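Local coordinates for protein adenylate cyclase (Hippeastrum hybrid cultivar, PDB 6YP4) that acts predominantly as a triphosphatase of the CYTH family, despite having been named an adenylyl cyclase, and binds magnesium and a GTP analogue, at residues R8-S11 / P12-Q16; P70-E74 / G75-V79; S191-S194 / K195-F199. One frame throughout, in Å; residues are numbered along the deposited sequence.

Interaction 1: residues R8-S11 / P12-Q16; sequences RLPS and PSAHQ. With EDO (1,2-ethanediol), chain H.
Leu-9 is the first residue of 8-11 to lean on the helix that follows, whereas Arg-8, just before it, meets an ethanediol molecule, probably from the crystallisation liquor. Ethanediol O1 sits over the centre of one face of the Arg-8 guanidinium, and O2 donates to the backbone O of Arg-8 at 3.1 Å. The long arginine chain runs on to Leu-205 O, which NH1 bonds. With CG anti to the carbonyl carbon (chi1 -43°), Leu-9 sends CD1 to 3.9 Å from His-15 CA, while its CB lies 4.2 Å from Ala-14 CB; this leucine is buried against Leu-150 and Tyr-161, an apolar setting that suits its branched side chain. Here strand 2-9, part of the antiparallel sheet of the CYTH fold, gives way to helix 12-22 through a serine N-cap. Pro-10 stiffens the link, its CD 4.1 Å from the methyl of Ala-14, small enough to sit against both Leu-9 and Pro-10. Ser-11 is the cap itself. Its OG, held between backbone N and carbonyl carbon at chi1 68°, takes the N-H of Ala-14 over 3.1 Å in a nearly straight bond. Its carbonyl O accepts His-15 N at 3.2 Å, beginning the helical bonding, and Pro-12 suits the first helical place, where a missing N-H costs nothing.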
loop_
_atom_site.group_PDB
_atom_site.type_symbol
_atom_site.label_atom_id
_atom_site.label_comp_id
_atom_site.label_asym_id
_atom_site.label_seq_id
_atom_site.Cartn_x
_atom_site.Cartn_y
_atom_site.Cartn_z
ATOM N N ARG A 8 16.698 -3.413 -12.695
ATOM C CA ARG A 8 17.800 -3.598 -11.759
ATOM C C ARG A 8 18.790 -2.444 -11.890
ATOM O O ARG A 8 19.146 -2.057 -13.003
ATOM C CB ARG A 8 18.494 -4.939 -12.007
ATOM C CG ARG A 8 19.648 -5.228 -11.057
ATOM C CD ARG A 8 20.243 -6.602 -11.322
ATOM N NE ARG A 8 21.380 -6.861 -10.449
ATOM C CZ ARG A 8 22.270 -7.827 -10.651
ATOM N NH1 ARG A 8 22.159 -8.639 -11.704
ATOM N NH2 ARG A 8 23.276 -7.979 -9.802
ATOM N N LEU A 9 19.233 -1.883 -10.736
ATOM C CA LEU A 9 20.319 -0.908 -10.763
ATOM C C LEU A 9 21.669 -1.601 -10.534
ATOM O O LEU A 9 21.760 -2.537 -9.726
ATOM C CB LEU A 9 20.114 0.170 -9.701
ATOM C CG LEU A 9 18.676 0.686 -9.602
ATOM C CD1 LEU A 9 18.589 1.748 -8.550
ATOM C CD2 LEU A 9 18.255 1.257 -10.932
ATOM N N PRO A 10 22.737 -1.124 -11.188
ATOM C CA PRO A 10 24.032 -1.842 -11.119
ATOM C C PRO A 10 24.836 -1.656 -9.838
ATOM O O PRO A 10 25.745 -2.460 -9.590
ATOM C CB PRO A 10 24.825 -1.267 -12.314
ATOM C CG PRO A 10 24.164 0.058 -12.621
ATOM C CD PRO A 10 22.702 -0.118 -12.269
ATOM N N SER A 11 24.604 -0.627 -9.034
ATOM C CA SER A 11 25.656 -0.212 -8.119
ATOM C C SER A 11 25.057 0.589 -6.986
ATOM O O SER A 11 23.954 1.141 -7.125
ATOM C CB SER A 11 26.713 0.634 -8.844
ATOM O OG SER A 11 26.115 1.867 -9.224
ATOM N N PRO A 12 25.767 0.709 -5.865
ATOM C CA PRO A 12 25.365 1.660 -4.815
ATOM C C PRO A 12 25.209 3.087 -5.310
ATOM O O PRO A 12 24.273 3.782 -4.903
ATOM C CB PRO A 12 26.509 1.555 -3.798
ATOM C CG PRO A 12 27.010 0.128 -3.964
ATOM C CD PRO A 12 26.926 -0.110 -5.467
ATOM N N SER A 13 26.116 3.554 -6.160
ATOM C CA SER A 13 26.047 4.937 -6.613
ATOM C C SER A 13 24.789 5.176 -7.431
ATOM O O SER A 13 24.132 6.216 -7.276
ATOM C CB SER A 13 27.321 5.306 -7.401
ATOM O OG SER A 13 27.451 4.600 -8.630
ATOM N N ALA A 14 24.397 4.212 -8.270
ATOM C CA ALA A 14 23.150 4.404 -9.009
ATOM C C ALA A 14 21.968 4.450 -8.057
ATOM O O ALA A 14 21.073 5.283 -8.220
ATOM C CB ALA A 14 22.946 3.312 -10.057
ATOM N N HIS A 15 21.967 3.585 -7.036
ATOM C CA HIS A 15 20.882 3.575 -6.053
ATOM C C HIS A 15 20.816 4.896 -5.291
ATOM O O HIS A 15 19.726 5.443 -5.062
ATOM C CB HIS A 15 21.074 2.400 -5.086
ATOM C CG HIS A 15 20.073 2.354 -3.969
ATOM N ND1 HIS A 15 20.263 3.004 -2.768
ATOM C CD2 HIS A 15 18.877 1.723 -3.870
ATOM C CE1 HIS A 15 19.221 2.788 -1.981
ATOM N NE2 HIS A 15 18.369 2.008 -2.623
ATOM N N GLN A 16 21.975 5.410 -4.878
ATOM C CA GLN A 16 22.045 6.713 -4.226
ATOM C C GLN A 16 21.430 7.806 -5.093
ATOM O O GLN A 16 20.551 8.549 -4.640
ATOM C CB GLN A 16 23.504 7.046 -3.903
ATOM C CG GLN A 16 23.743 8.467 -3.399
ATOM C CD GLN A 16 23.228 8.680 -1.981
ATOM O OE1 GLN A 16 23.454 7.856 -1.088
ATOM N NE2 GLN A 16 22.537 9.788 -1.767
HETATM C C1 EDO H . 22.960 -5.192 -14.178
HETATM O O1 EDO H . 23.510 -5.268 -12.854
HETATM C C2 EDO H . 21.660 -4.408 -14.133
HETATM O O2 EDO H . 21.934 -3.040 -13.808
#

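Interaction 2: residues P70-E74 / G75-V79; sequences PKLSE and GVSHV
Lys-71 and His-78 pair through both of their peptide groups: Lys-71 N donates to His-78 O at 2.9 Å, nearly end-on to the carbonyl, and His-78 N returns a bond of 3.1 Å to Lys-71 O. Ser-73 and Val-76 form the second hydrogen-bonded pair, at the turn. Ser-73 N reaches Val-76 O at 3.0 Å, whereas Val-76 N approaches Ser-73 O from above its carbonyl plane, 51° out of it, a tilt consistent with the tight reversal. Val-76 O has a second donor in a water 2.8 Å away, which also gives a weak bond to Lys-71 O. Glu-74 O, turned out of the loop, is taken by the ammonium of Lys-174. On their outer side Gly-75, Ser-77 and Val-79 make backbone bonds with Lys-6, Glu-4 and Glu-2 of strand 2-9. Pro-70, with no N-H to offer, meets Val-79 through carbon alone, CB to CG2 at 3.7 Å. Between the two bonded pairs Leu-72 and Ser-77 form the non-hydrogen-bonded pair. The leucine CG, anti to the backbone nitrogen at chi1 -176°, carries CD1 across to 3.4 Å from Val-76 O and 3.9 Å from Ser-77 CB, and the short serine accommodates the branch. Gly-75 is needed because a side chain at its positive phi would jam against Glu-74 O. This is a beta hairpin with a two-residue loop, a type I' turn, joining strands 61-73 and 76-86 of the CYTH sheet and leading on to Glu-81 and Glu-83, magnesium-binding residues of this protein.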
loop_
_atom_site.group_PDB
_atom_site.type_symbol
_atom_site.label_atom_id
_atom_site.label_comp_id
_atom_site.label_asym_id
_atom_site.label_seq_id
_atom_site.Cartn_x
_atom_site.Cartn_y
_atom_site.Cartn_z
ATOM N N PRO A 70 5.691 -17.830 -11.724
ATOM C CA PRO A 70 6.050 -16.485 -12.194
ATOM C C PRO A 70 6.547 -16.503 -13.630
ATOM O O PRO A 70 7.129 -17.482 -14.103
ATOM C CB PRO A 70 7.168 -16.051 -11.240
ATOM C CG PRO A 70 7.677 -17.300 -10.639
ATOM C CD PRO A 70 6.545 -18.273 -10.606
ATOM N N LYS A 71 6.313 -15.390 -14.322
ATOM C CA LYS A 71 6.854 -15.153 -15.653
ATOM C C LYS A 71 7.521 -13.786 -15.673
ATOM O O LYS A 71 7.080 -12.856 -14.987
ATOM C CB LYS A 71 5.765 -15.229 -16.738
ATOM C CG LYS A 71 4.848 -16.443 -16.632
ATOM C CD LYS A 71 4.233 -16.799 -17.982
ATOM C CE LYS A 71 2.734 -17.061 -17.875
ATOM N NZ LYS A 71 2.128 -17.374 -19.205
ATOM N N LEU A 72 8.593 -13.669 -16.451
ATOM C CA LEU A 72 9.389 -12.447 -16.472
ATOM C C LEU A 72 9.998 -12.289 -17.856
ATOM O O LEU A 72 10.680 -13.201 -18.337
ATOM C CB LEU A 72 10.477 -12.497 -15.403
ATOM C CG LEU A 72 11.330 -11.247 -15.239
ATOM C CD1 LEU A 72 10.445 -10.070 -14.884
ATOM C CD2 LEU A 72 12.370 -11.481 -14.165
ATOM N N SER A 73 9.758 -11.139 -18.487
ATOM C CA SER A 73 10.212 -10.905 -19.853
ATOM C C SER A 73 10.263 -9.410 -20.112
ATOM O O SER A 73 9.286 -8.708 -19.843
ATOM C CB SER A 73 9.280 -11.581 -20.860
ATOM O OG SER A 73 9.489 -11.080 -22.168
ATOM N N GLU A 74 11.401 -8.926 -20.618
ATOM C CA GLU A 74 11.521 -7.546 -21.100
ATOM C C GLU A 74 11.158 -6.528 -20.013
ATOM O O GLU A 74 10.575 -5.477 -20.284
ATOM C CB GLU A 74 10.665 -7.341 -22.352
ATOM C CG GLU A 74 11.160 -8.118 -23.567
ATOM C CD GLU A 74 12.402 -7.497 -24.160
ATOM O OE1 GLU A 74 12.279 -6.451 -24.838
ATOM O OE2 GLU A 74 13.503 -8.035 -23.922
ATOM N N GLY A 75 11.507 -6.843 -18.770
ATOM C CA GLY A 75 11.226 -5.978 -17.645
ATOM C C GLY A 75 9.830 -6.094 -17.067
ATOM O O GLY A 75 9.518 -5.393 -16.092
ATOM N N VAL A 76 8.982 -6.955 -17.613
ATOM C CA VAL A 76 7.594 -7.058 -17.180
ATOM C C VAL A 76 7.401 -8.382 -16.459
ATOM O O VAL A 76 7.794 -9.438 -16.968
ATOM C CB VAL A 76 6.631 -6.916 -18.369
ATOM C CG1 VAL A 76 5.190 -7.127 -17.912
ATOM C CG2 VAL A 76 6.807 -5.536 -18.983
ATOM N N SER A 77 6.813 -8.322 -15.267
ATOM C CA SER A 77 6.548 -9.495 -14.447
ATOM C C SER A 77 5.048 -9.767 -14.380
ATOM O O SER A 77 4.249 -8.836 -14.252
ATOM C CB SER A 77 7.109 -9.296 -13.033
ATOM O OG SER A 77 6.897 -10.444 -12.233
ATOM N N HIS A 78 4.670 -11.042 -14.501
ATOM C CA HIS A 78 3.333 -11.533 -14.187
ATOM C C HIS A 78 3.475 -12.678 -13.193
ATOM O O HIS A 78 4.316 -13.560 -13.386
ATOM C CB HIS A 78 2.579 -12.064 -15.422
ATOM C CG HIS A 78 2.450 -11.090 -16.554
ATOM N ND1 HIS A 78 3.481 -10.816 -17.429
ATOM C CD2 HIS A 78 1.391 -10.367 -16.986
ATOM C CE1 HIS A 78 3.070 -9.946 -18.333
ATOM N NE2 HIS A 78 1.805 -9.657 -18.087
ATOM N N VAL A 79 2.665 -12.686 -12.132
ATOM C CA VAL A 79 2.725 -13.793 -11.178
ATOM C C VAL A 79 1.362 -13.954 -10.506
ATOM O O VAL A 79 0.650 -12.974 -10.272
ATOM C CB VAL A 79 3.873 -13.594 -10.152
ATOM C CG1 VAL A 79 3.582 -12.455 -9.179
ATOM C CG2 VAL A 79 4.170 -14.894 -9.399
HETATM O O HOH W 1 5.853 -11.350 -17.738
#

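Interaction 3: residues S191-S194 / K195-F199; sequences SGAS and KFAVF. With GCP (phosphomethylphosphonic acid guanylate ester), chain B.
Ser-194 caps a helix whose very first residue, Lys-195, is a buried ligand-binding lysine, so that a helix start and a ligand site fall on adjacent residues. The capping is a classical serine N-cap: OG accepts Ala-197 N at 3.1 Å, nearly straight at 165°, and the backbone O of Ser-194 receives Val-198 N to open the hydrogen bonding of helix 195-201. Serine suits this place because its hydroxyl sits on a single carbon, close enough to fold back over the first turn; chi1 of 59° holds OG there, between the backbone N and the carbonyl carbon. An alanine here would remove OG and is likely to leave the N-H of Ala-197 without its capping acceptor, fraying the first turn next to the lysine. Apolar side chains close the rest of the joint: Ala-193 CB rests 4.1 Å from Ala-197 CB and also meets Val-198 CG2. Further round the helix, Phe-196 turns its ring to meet that of Phe-36, while Val-198 and Phe-199 lean on Tyr-155. Lys-195 leaves the cap on its far side, into the pocket of the bound GTP analogue. There its ammonium forms salt bridges with Asp-151, Glu-162 and Glu-164, three carboxylates that hold NZ beside the ligand. Arg-52, Arg-54, Lys-67 and Arg-137, with Lys-28 of the second subunit, bond the same ligand. The lysine chain is extended until a bend at its end (chi4 84°), which brings NZ to 3.2 Å from O2G of the terminal phosphonate, the gamma position, with CD of the same side chain 3.4 Å from that oxygen.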
loop_
_atom_site.group_PDB
_atom_site.type_symbol
_atom_site.label_atom_id
_atom_site.label_comp_id
_atom_site.label_asym_id
_atom_site.label_seq_id
_atom_site.Cartn_x
_atom_site.Cartn_y
_atom_site.Cartn_z
ATOM N N SER A 191 15.225 -6.527 -14.877
ATOM C CA SER A 191 15.498 -7.612 -13.940
ATOM C C SER A 191 15.305 -8.954 -14.631
ATOM O O SER A 191 14.299 -9.173 -15.308
ATOM C CB SER A 191 14.567 -7.523 -12.726
ATOM O OG SER A 191 14.724 -6.301 -12.025
ATOM N N GLY A 192 16.268 -9.855 -14.463
ATOM C CA GLY A 192 16.200 -11.131 -15.147
ATOM C C GLY A 192 15.695 -12.271 -14.285
ATOM O O GLY A 192 15.490 -13.383 -14.790
ATOM N N ALA A 193 15.483 -12.007 -12.991
ATOM C CA ALA A 193 15.031 -13.023 -12.046
ATOM C C ALA A 193 14.478 -12.349 -10.796
ATOM O O ALA A 193 14.900 -11.247 -10.441
ATOM C CB ALA A 193 16.166 -13.979 -11.673
ATOM N N SER A 194 13.537 -13.026 -10.133
ATOM C CA SER A 194 12.934 -12.527 -8.896
ATOM C C SER A 194 13.923 -12.612 -7.734
ATOM O O SER A 194 14.952 -13.289 -7.812
ATOM C CB SER A 194 11.688 -13.338 -8.549
ATOM O OG SER A 194 12.036 -14.709 -8.395
ATOM N N LYS A 195 13.594 -11.948 -6.613
ATOM C CA LYS A 195 14.451 -12.099 -5.440
ATOM C C LYS A 195 14.433 -13.532 -4.925
ATOM O O LYS A 195 15.451 -14.029 -4.431
ATOM C CB LYS A 195 14.060 -11.134 -4.320
ATOM C CG LYS A 195 13.959 -9.710 -4.750
ATOM C CD LYS A 195 13.352 -8.867 -3.654
ATOM C CE LYS A 195 13.804 -7.452 -3.814
ATOM N NZ LYS A 195 12.901 -6.803 -4.790
ATOM N N PHE A 196 13.292 -14.216 -5.036
ATOM C CA PHE A 196 13.231 -15.597 -4.562
ATOM C C PHE A 196 14.171 -16.475 -5.368
ATOM O O PHE A 196 14.951 -17.250 -4.807
ATOM C CB PHE A 196 11.797 -16.130 -4.642
ATOM C CG PHE A 196 11.636 -17.550 -4.155
ATOM C CD1 PHE A 196 11.911 -17.886 -2.839
ATOM C CD2 PHE A 196 11.194 -18.547 -5.017
ATOM C CE1 PHE A 196 11.747 -19.198 -2.388
ATOM C CE2 PHE A 196 11.024 -19.859 -4.569
ATOM C CZ PHE A 196 11.304 -20.182 -3.253
ATOM N N ALA A 197 14.116 -16.350 -6.692
ATOM C CA ALA A 197 14.997 -17.122 -7.562
ATOM C C ALA A 197 16.462 -16.855 -7.248
ATOM O O ALA A 197 17.277 -17.787 -7.214
ATOM C CB ALA A 197 14.695 -16.794 -9.027
ATOM N N VAL A 198 16.819 -15.585 -7.041
ATOM C CA VAL A 198 18.201 -15.232 -6.725
ATOM C C VAL A 198 18.610 -15.836 -5.384
ATOM O O VAL A 198 19.719 -16.375 -5.236
ATOM C CB VAL A 198 18.377 -13.700 -6.740
ATOM C CG1 VAL A 198 19.707 -13.317 -6.133
ATOM C CG2 VAL A 198 18.261 -13.151 -8.169
ATOM N N PHE A 199 17.725 -15.745 -4.387
ATOM C CA PHE A 199 17.984 -16.375 -3.097
ATOM C C PHE A 199 18.313 -17.851 -3.267
ATOM O O PHE A 199 19.385 -18.310 -2.853
ATOM C CB PHE A 199 16.773 -16.196 -2.180
ATOM C CG PHE A 199 16.828 -17.028 -0.929
ATOM C CD1 PHE A 199 15.843 -17.979 -0.674
ATOM C CD2 PHE A 199 17.854 -16.853 -0.006
ATOM C CE1 PHE A 199 15.871 -18.746 0.475
ATOM C CE2 PHE A 199 17.896 -17.622 1.162
ATOM C CZ PHE A 199 16.903 -18.571 1.397
HETATM P PG GCP B . 9.251 -8.412 -5.412
HETATM O O1G GCP B . 9.940 -7.931 -6.654
HETATM O O2G GCP B . 10.100 -8.131 -4.192
HETATM O O3G GCP B . 8.979 -9.892 -5.526
HETATM C C3B GCP B . 7.673 -7.506 -5.257
HETATM P PB GCP B . 6.772 -8.149 -3.770
HETATM O O1B GCP B . 6.896 -9.638 -3.626
HETATM O O2B GCP B . 7.211 -7.424 -2.522
HETATM O O3A GCP B . 5.190 -7.796 -4.049
HETATM P PA GCP B . 4.110 -7.912 -2.816
HETATM O O1A GCP B . 2.868 -8.573 -3.389
HETATM O O2A GCP B . 4.722 -8.797 -1.751
HETATM O "O5'" GCP B . 3.800 -6.383 -2.172
HETATM C "C5'" GCP B . 4.257 -5.239 -2.880
HETATM C "C4'" GCP B . 3.492 -5.067 -4.261
HETATM O "O4'" GCP B . 1.947 -5.254 -4.159
HETATM C "C3'" GCP B . 3.655 -3.872 -4.681
HETATM O "O3'" GCP B . 3.926 -3.880 -6.105
HETATM C "C2'" GCP B . 2.277 -3.005 -4.280
HETATM O "O2'" GCP B . 1.872 -2.062 -5.342
HETATM C "C1'" GCP B . 1.343 -3.821 -3.977
HETATM N N9 GCP B . 0.913 -3.598 -2.540
HETATM C C8 GCP B . 1.422 -4.346 -1.554
HETATM N N7 GCP B . 0.883 -3.953 -0.385
HETATM C C5 GCP B . 0.033 -2.948 -0.650
HETATM C C6 GCP B . -0.786 -2.177 0.172
HETATM O O6 GCP B . -0.804 -2.371 1.342
HETATM N N1 GCP B . -1.551 -1.222 -0.356
HETATM C C2 GCP B . -1.530 -1.001 -1.699
HETATM N N2 GCP B . -2.408 0.071 -2.163
HETATM N N3 GCP B . -0.729 -1.752 -2.503
HETATM C C4 GCP B . 0.051 -2.726 -1.976
#

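Along the chain the three contacts come in series, all within the CYTH domain. Interactions 1 and 2 attach to neighbouring strands of one antiparallel sheet, 2-9 and 76-86, but their centres lie about 21 Å apart and they do not touch. The loop 191-194 of interaction 3 bridges them: Ser-191 OG packs 3.6 Å from Arg-8 N, and Ser-191 O lies 3.2 Å from Leu-72 CD2 of the hairpin. Interactions 2 and 3 are the closer pair, about 11 Å between centres, and both adjoin the nucleotide site, one leading to magnesium-binding glutamates and the other supplying a lysine that bonds the analogue's gamma group. Interaction 1, its centre about 17 Å from that of interaction 3, starts a helix away from that site.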